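Local coordinates for enoyl-CoA hydratase/isomerase family protein (Mycobacterium tuberculosis, PDB 4FN7) that probably acts as an enoyl-CoA hydratase or isomerase of the crotonase superfamily, working on unsaturated acyl-CoA thioesters in lipid metabolism, at residues A[116-126]-A[173-184]. Sequence-based numbering, arbitrary orientation. Where two conformers were deposited one is given.
Sequences DHRVAAHAYNI and GFIDEIALPEVV
Arg118 and Asp176 illustrate how a buried charge can be matched at the edge of the mixed sheet of the crotonase fold, where strand 177-178 is outermost within the chain. From Arg118 CB, 3.5 Å from Asp176 OD2, the chain runs through CG and CD past the same oxygen and bends at chi3 (-64°), bringing the guanidinium side-on to the carboxylate. Arg118 NE reaches Asp176 OD2 at 2.8 Å and Arg118 NH2 reaches Asp176 OD1 at 2.9 Å, both nearly straight; both carboxylate oxygens lie in the guanidinium plane, while the nitrogens approach about 45° out of the carboxylate plane. Arg118 NH1 donates to Gly173 O (2.8 Å), the carbonyl of the residue closing helix 166-172 in a Schellman motif, and to a water shared with Phe174 O. Peptide 174-175 covers one guanidinium face.

Beyond this salt bridge the strands pair in parallel, Ala120 N bonding Glu177 O (3.0 Å) and Ala179 N bonding Ala120 O. His117 NE2 hydrogen-bonds Glu177 OE1 in the imidazole plane (2.8 Å), on the oxygen's anti lone pair, while Arg187 forms a salt bridge with Glu177 OE2. Ile126 CG2 sits over the Phe174 ring in a CH-pi contact. With Ser152 of a second subunit also bonded to Arg118 NH2, the chemistry implies a guanidinium held by acid, helix end and trimer neighbour together.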
loop_
_atom_site.group_PDB
_atom_site.type_symbol
_atom_site.label_atom_id
_atom_site.label_comp_id
_atom_site.label_asym_id
_atom_site.label_seq_id
_atom_site.Cartn_x
_atom_site.Cartn_y
_atom_site.Cartn_z
ATOM N N ASP A 116 -14.410 -0.279 9.616
ATOM C CA ASP A 116 -13.924 1.008 9.142
ATOM C C ASP A 116 -12.791 1.521 10.027
ATOM O O ASP A 116 -11.874 2.191 9.551
ATOM C CB ASP A 116 -15.055 2.031 9.097
ATOM C CG ASP A 116 -16.133 1.644 8.128
ATOM O OD1 ASP A 116 -15.874 1.690 6.908
ATOM O OD2 ASP A 116 -17.245 1.309 8.581
ATOM N N HIS A 117 -12.881 1.212 11.316
ATOM C CA HIS A 117 -11.878 1.606 12.297
ATOM C C HIS A 117 -11.695 0.439 13.252
ATOM O O HIS A 117 -12.675 -0.164 13.696
ATOM C CB HIS A 117 -12.342 2.850 13.068
ATOM C CG HIS A 117 -11.305 3.418 13.986
ATOM N ND1 HIS A 117 -10.129 3.972 13.529
ATOM C CD2 HIS A 117 -11.271 3.519 15.336
ATOM C CE1 HIS A 117 -9.413 4.387 14.560
ATOM N NE2 HIS A 117 -10.081 4.122 15.669
ATOM N N ARG A 118 -10.439 0.133 13.572
ATOM C CA ARG A 118 -10.094 -1.069 14.327
ATOM C C ARG A 118 -9.170 -0.711 15.482
ATOM O O ARG A 118 -8.085 -0.176 15.266
ATOM C CB ARG A 118 -9.406 -2.072 13.397
ATOM C CG ARG A 118 -10.257 -2.459 12.193
ATOM C CD ARG A 118 -9.393 -2.996 11.053
ATOM N NE ARG A 118 -8.499 -1.962 10.548
ATOM C CZ ARG A 118 -7.546 -2.169 9.648
ATOM N NH1 ARG A 118 -7.338 -3.390 9.164
ATOM N NH2 ARG A 118 -6.788 -1.160 9.244
ATOM N N VAL A 119 -9.611 -1.007 16.704
ATOM C CA VAL A 119 -8.878 -0.643 17.907
ATOM C C VAL A 119 -8.396 -1.904 18.604
ATOM O O VAL A 119 -9.175 -2.835 18.783
ATOM C CB VAL A 119 -9.786 0.134 18.895
ATOM C CG1 VAL A 119 -8.980 0.621 20.088
ATOM C CG2 VAL A 119 -10.450 1.308 18.190
ATOM N N ALA A 120 -7.124 -1.931 19.005
ATOM C CA ALA A 120 -6.587 -3.075 19.741
ATOM C C ALA A 120 -5.623 -2.606 20.812
ATOM O O ALA A 120 -5.222 -1.449 20.826
ATOM C CB ALA A 120 -5.885 -4.036 18.792
ATOM N N ALA A 121 -5.258 -3.510 21.717
ATOM C CA ALA A 121 -4.189 -3.243 22.672
ATOM C C ALA A 121 -2.851 -3.678 22.085
ATOM O O ALA A 121 -2.804 -4.475 21.149
ATOM C CB ALA A 121 -4.452 -3.958 23.987
ATOM N N HIS A 122 -1.773 -3.140 22.640
ATOM C CA HIS A 122 -0.426 -3.357 22.131
ATOM C C HIS A 122 -0.074 -4.825 21.959
ATOM O O HIS A 122 0.548 -5.205 20.971
ATOM C CB HIS A 122 0.605 -2.707 23.057
ATOM C CG HIS A 122 2.015 -3.122 22.770
ATOM N ND1 HIS A 122 2.656 -4.116 23.478
ATOM C CD2 HIS A 122 2.900 -2.689 21.843
ATOM C CE1 HIS A 122 3.880 -4.272 23.004
ATOM N NE2 HIS A 122 4.053 -3.418 22.011
ATOM N N ALA A 123 -0.459 -5.647 22.929
ATOM C CA ALA A 123 0.005 -7.033 22.963
ATOM C C ALA A 123 -0.810 -8.007 22.108
ATOM O O ALA A 123 -0.412 -9.163 21.935
ATOM C CB ALA A 123 0.080 -7.529 24.405
ATOM N N TYR A 124 -1.938 -7.556 21.568
ATOM C CA TYR A 124 -2.832 -8.472 20.862
ATOM C C TYR A 124 -2.302 -8.855 19.485
ATOM O O TYR A 124 -2.058 -8.006 18.625
ATOM C CB TYR A 124 -4.262 -7.912 20.751
ATOM C CG TYR A 124 -4.923 -7.579 22.075
ATOM C CD1 TYR A 124 -4.403 -8.050 23.276
ATOM C CD2 TYR A 124 -6.068 -6.795 22.118
ATOM C CE1 TYR A 124 -5.003 -7.741 24.485
ATOM C CE2 TYR A 124 -6.677 -6.477 23.319
ATOM C CZ TYR A 124 -6.141 -6.951 24.501
ATOM O OH TYR A 124 -6.746 -6.636 25.702
ATOM N N ASN A 125 -2.142 -10.156 19.290
ATOM C CA ASN A 125 -1.620 -10.689 18.045
ATOM C C ASN A 125 -2.683 -10.795 16.971
ATOM O O ASN A 125 -3.814 -11.196 17.237
ATOM C CB ASN A 125 -1.006 -12.061 18.288
ATOM C CG ASN A 125 0.268 -11.991 19.083
ATOM O OD1 ASN A 125 0.979 -10.993 19.061
ATOM N ND2 ASN A 125 0.578 -13.067 19.772
ATOM N N ILE A 126 -2.301 -10.436 15.754
ATOM C CA ILE A 126 -3.182 -10.533 14.603
ATOM C C ILE A 126 -2.414 -11.296 13.530
ATOM O O ILE A 126 -1.270 -10.951 13.204
ATOM C CB ILE A 126 -3.590 -9.141 14.103
ATOM C CG1 ILE A 126 -4.183 -8.331 15.268
ATOM C CG2 ILE A 126 -4.585 -9.265 12.957
ATOM C CD1 ILE A 126 -4.237 -6.854 15.030
ATOM N N GLY A 173 -1.235 -2.120 8.716
ATOM C CA GLY A 173 -2.619 -1.932 8.322
ATOM C C GLY A 173 -3.564 -3.021 8.805
ATOM O O GLY A 173 -4.650 -3.184 8.250
ATOM N N PHE A 174 -3.164 -3.768 9.831
ATOM C CA PHE A 174 -4.068 -4.724 10.478
ATOM C C PHE A 174 -4.934 -4.078 11.569
ATOM O O PHE A 174 -5.936 -4.651 11.986
ATOM C CB PHE A 174 -3.293 -5.908 11.064
ATOM C CG PHE A 174 -3.443 -7.198 10.290
ATOM C CD1 PHE A 174 -4.663 -7.583 9.753
ATOM C CD2 PHE A 174 -2.354 -8.037 10.117
ATOM C CE1 PHE A 174 -4.788 -8.785 9.056
ATOM C CE2 PHE A 174 -2.478 -9.236 9.429
ATOM C CZ PHE A 174 -3.691 -9.612 8.905
ATOM N N ILE A 175 -4.530 -2.899 12.040
ATOM C CA ILE A 175 -5.338 -2.131 12.987
ATOM C C ILE A 175 -5.110 -0.654 12.736
ATOM O O ILE A 175 -4.153 -0.273 12.058
ATOM C CB ILE A 175 -5.005 -2.427 14.461
ATOM C CG1 ILE A 175 -3.552 -2.068 14.774
ATOM C CG2 ILE A 175 -5.299 -3.863 14.803
ATOM C CD1 ILE A 175 -3.238 -2.127 16.236
ATOM N N ASP A 176 -6.013 0.183 13.252
ATOM C CA ASP A 176 -5.926 1.630 13.036
ATOM C C ASP A 176 -5.547 2.415 14.282
ATOM O O ASP A 176 -5.110 3.562 14.186
ATOM C CB ASP A 176 -7.248 2.182 12.507
ATOM C CG ASP A 176 -7.721 1.447 11.292
ATOM O OD1 ASP A 176 -7.074 1.581 10.229
ATOM O OD2 ASP A 176 -8.729 0.728 11.409
ATOM N N GLU A 177 -5.735 1.812 15.449
ATOM C CA GLU A 177 -5.507 2.530 16.693
ATOM C C GLU A 177 -5.140 1.567 17.807
ATOM O O GLU A 177 -5.703 0.477 17.913
ATOM C CB GLU A 177 -6.753 3.340 17.096
ATOM C CG GLU A 177 -6.607 4.075 18.430
ATOM C CD GLU A 177 -7.809 4.950 18.785
ATOM O OE1 GLU A 177 -8.764 5.042 17.985
ATOM O OE2 GLU A 177 -7.793 5.554 19.881
ATOM N N ILE A 178 -4.197 1.991 18.640
ATOM C CA ILE A 178 -3.818 1.226 19.819
ATOM C C ILE A 178 -4.348 1.920 21.074
ATOM O O ILE A 178 -4.244 3.142 21.207
ATOM C CB ILE A 178 -2.284 1.077 19.915
ATOM C CG1 ILE A 178 -1.731 0.494 18.612
ATOM C CG2 ILE A 178 -1.901 0.208 21.107
ATOM C CD1 ILE A 178 -0.216 0.536 18.516
ATOM N N ALA A 179 -4.918 1.135 21.984
ATOM C CA ALA A 179 -5.426 1.656 23.251
ATOM C C ALA A 179 -5.061 0.684 24.365
ATOM O O ALA A 179 -4.723 -0.466 24.095
ATOM C CB ALA A 179 -6.937 1.848 23.181
ATOM N N LEU A 180 -5.099 1.142 25.612
ATOM C CA LEU A 180 -4.849 0.244 26.736
ATOM C C LEU A 180 -5.959 -0.806 26.782
ATOM O O LEU A 180 -7.098 -0.525 26.416
ATOM C CB LEU A 180 -4.796 1.022 28.052
ATOM C CG LEU A 180 -3.595 1.949 28.221
ATOM C CD1 LEU A 180 -3.754 2.799 29.482
ATOM C CD2 LEU A 180 -2.296 1.149 28.262
ATOM N N PRO A 181 -5.633 -2.025 27.230
ATOM C CA PRO A 181 -6.626 -3.105 27.220
ATOM C C PRO A 181 -7.953 -2.705 27.857
ATOM O O PRO A 181 -9.008 -3.044 27.318
ATOM C CB PRO A 181 -5.946 -4.206 28.036
ATOM C CG PRO A 181 -4.484 -3.981 27.787
ATOM C CD PRO A 181 -4.314 -2.486 27.695
ATOM N N GLU A 182 -7.897 -1.984 28.972
ATOM C CA GLU A 182 -9.097 -1.648 29.725
ATOM C C GLU A 182 -9.959 -0.578 29.059
ATOM O O GLU A 182 -11.082 -0.320 29.501
ATOM C CB GLU A 182 -8.737 -1.233 31.157
ATOM C CG GLU A 182 -7.921 0.058 31.272
ATOM C CD GLU A 182 -6.411 -0.160 31.244
ATOM O OE1 GLU A 182 -5.941 -1.192 30.717
ATOM O OE2 GLU A 182 -5.687 0.717 31.762
ATOM N N VAL A 183 -9.448 0.048 28.003
ATOM C CA VAL A 183 -10.246 1.045 27.291
ATOM C C VAL A 183 -10.455 0.733 25.808
ATOM O O VAL A 183 -10.968 1.568 25.073
ATOM C CB VAL A 183 -9.694 2.484 27.451
ATOM C CG1 VAL A 183 -9.717 2.908 28.914
ATOM C CG2 VAL A 183 -8.295 2.596 26.871
ATOM N N VAL A 184 -10.073 -0.461 25.361
ATOM C CA VAL A 184 -10.310 -0.836 23.961
ATOM C C VAL A 184 -11.791 -0.690 23.597
ATOM O O VAL A 184 -12.134 -0.056 22.605
ATOM C CB VAL A 184 -9.795 -2.263 23.643
ATOM C CG1 VAL A 184 -10.329 -2.762 22.289
ATOM C CG2 VAL A 184 -8.267 -2.288 23.663
HETATM O O HOH W 1 -7.734 -5.803 10.510
HETATM O O HOH W 2 -2.070 -1.150 24.715
HETATM O O HOH W 3 -9.112 -5.297 25.579
#